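Local coordinates for protein JSC1_58120g3 ([Leptolyngbya] sp. JSC-1, PDB 6XHH) that binds a verdin-type bilin in its GAF domain and probably serves as a far-red light sensor of the cyanobacteriochrome family, at residues A[160-163]-A[164-168]. Numbering follows the deposited sequence.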
loop_
_atom_site.group_PDB
_atom_site.type_symbol
_atom_site.label_atom_id
_atom_site.label_comp_id
_atom_site.label_asym_id
_atom_site.label_seq_id
_atom_site.Cartn_x
_atom_site.Cartn_y
_atom_site.Cartn_z
ATOM N N VAL A 160 9.969 0.847 -2.628
ATOM C CA VAL A 160 9.150 1.589 -1.672
ATOM C C VAL A 160 9.026 3.046 -2.105
ATOM O O VAL A 160 7.947 3.652 -2.025
ATOM C CB VAL A 160 9.745 1.454 -0.255
ATOM C CG1 VAL A 160 8.891 2.203 0.740
ATOM C CG2 VAL A 160 9.856 -0.016 0.141
ATOM N N GLN A 161 10.118 3.624 -2.598
ATOM C CA GLN A 161 10.052 4.989 -3.102
ATOM C C GLN A 161 9.100 5.094 -4.286
ATOM O O GLN A 161 8.283 6.023 -4.351
ATOM C CB GLN A 161 11.458 5.477 -3.466
ATOM C CG GLN A 161 12.220 5.982 -2.255
ATOM C CD GLN A 161 13.684 5.567 -2.212
ATOM O OE1 GLN A 161 14.286 5.236 -3.233
ATOM N NE2 GLN A 161 14.260 5.583 -1.014
ATOM N N LEU A 162 9.162 4.136 -5.218
ATOM C CA LEU A 162 8.218 4.129 -6.329
ATOM C C LEU A 162 6.788 4.087 -5.813
ATOM O O LEU A 162 5.921 4.842 -6.271
ATOM C CB LEU A 162 8.503 2.943 -7.257
ATOM C CG LEU A 162 7.708 2.722 -8.560
ATOM C CD1 LEU A 162 6.345 2.085 -8.322
ATOM C CD2 LEU A 162 7.550 3.992 -9.342
ATOM N N LEU A 163 6.514 3.183 -4.867
ATOM C CA LEU A 163 5.157 3.054 -4.350
ATOM C C LEU A 163 4.665 4.362 -3.764
ATOM O O LEU A 163 3.501 4.732 -3.942
ATOM C CB LEU A 163 5.105 1.960 -3.282
ATOM C CG LEU A 163 4.829 0.509 -3.674
ATOM C CD1 LEU A 163 4.819 -0.381 -2.435
ATOM C CD2 LEU A 163 3.506 0.354 -4.433
ATOM N N MET A 164 5.544 5.072 -3.048
ATOM C CA MET A 164 5.164 6.343 -2.453
ATOM C C MET A 164 4.887 7.396 -3.515
ATOM O O MET A 164 3.982 8.216 -3.340
ATOM C CB MET A 164 6.256 6.811 -1.487
ATOM C CG MET A 164 6.440 5.874 -0.278
ATOM S SD MET A 164 7.794 6.297 0.845
ATOM C CE MET A 164 7.251 7.877 1.468
ATOM N N ARG A 165 5.627 7.375 -4.630
ATOM C CA ARG A 165 5.362 8.331 -5.705
ATOM C C ARG A 165 4.057 8.010 -6.415
ATOM O O ARG A 165 3.325 8.918 -6.816
ATOM C CB ARG A 165 6.508 8.341 -6.715
ATOM C CG ARG A 165 7.848 8.796 -6.155
ATOM C CD ARG A 165 7.805 10.223 -5.651
ATOM N NE ARG A 165 7.301 10.321 -4.281
ATOM C CZ ARG A 165 7.941 9.863 -3.209
ATOM N NH1 ARG A 165 9.116 9.261 -3.335
ATOM N NH2 ARG A 165 7.403 10.005 -2.005
ATOM N N VAL A 166 3.763 6.721 -6.593
ATOM C CA VAL A 166 2.480 6.331 -7.171
ATOM C C VAL A 166 1.335 6.764 -6.261
ATOM O O VAL A 166 0.316 7.291 -6.724
ATOM C CB VAL A 166 2.463 4.820 -7.434
ATOM C CG1 VAL A 166 1.076 4.379 -7.872
ATOM C CG2 VAL A 166 3.494 4.463 -8.508
ATOM N N ALA A 167 1.492 6.559 -4.953
ATOM C CA ALA A 167 0.469 7.013 -4.020
ATOM C C ALA A 167 0.310 8.530 -4.077
ATOM O O ALA A 167 -0.806 9.051 -3.957
ATOM C CB ALA A 167 0.817 6.544 -2.604
ATOM N N ASP A 168 1.414 9.253 -4.259
ATOM C CA ASP A 168 1.331 10.692 -4.492
ATOM C C ASP A 168 0.421 11.003 -5.677
ATOM O O ASP A 168 -0.441 11.886 -5.601
ATOM C CB ASP A 168 2.729 11.259 -4.738
ATOM C CG ASP A 168 3.554 11.380 -3.465
ATOM O OD1 ASP A 168 2.984 11.290 -2.358
ATOM O OD2 ASP A 168 4.781 11.581 -3.597
#
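Leu162 and Val166, one helical turn apart, meet through their methyl groups on a buried side of helix 157-178. Leu162 CD1 lies 3.7 Å from Val166 CG2, and the two side chains cross at a slant. Leu162 holds CG anti to its backbone N (chi1 -177°), which carries the branch along the helix toward Val166. Leu5 of helix 2-13 touches both residues. Val160 and Met164 form a looser apolar pair, with Val160 CG1 4.2 Å from Met164 SD. Under these side chains the backbone is regular alpha-helix. Met164 N donates to Val160 O at 3.0 Å, and Val166 N donates to Leu162 O at 2.9 Å. In this GAF domain the helix packs on the central antiparallel sheet. Leu163 and Ala167 face strands 128-136 and 139-148. The bilin lies farther off, about 10 Å from the Leu163 side chain, so this is core packing and not pocket lining. The partly exposed side, with Gln161, Arg165 and Asp168, is polar. The side chains of Gln161 and Arg165 come no closer than 4.5 Å, between CB and NH1. Bends at chi2 and chi3 fold the Arg165 chain back, and Gln161 O sits over one face of its guanidinium. Asp168 OD2 lies at the edge of that group, in its plane. It accepts a nearly straight 2.9 Å hydrogen bond from Arg165 NE, part of a salt bridge. NE approaches on the anti side of OD2, 35° out of the carboxylate plane. Arg165 NH2 adds a weak bond to the same oxygen. An alanine in place of Arg165 would probably leave the Asp168 carboxylate without this charged mate and freer to turn.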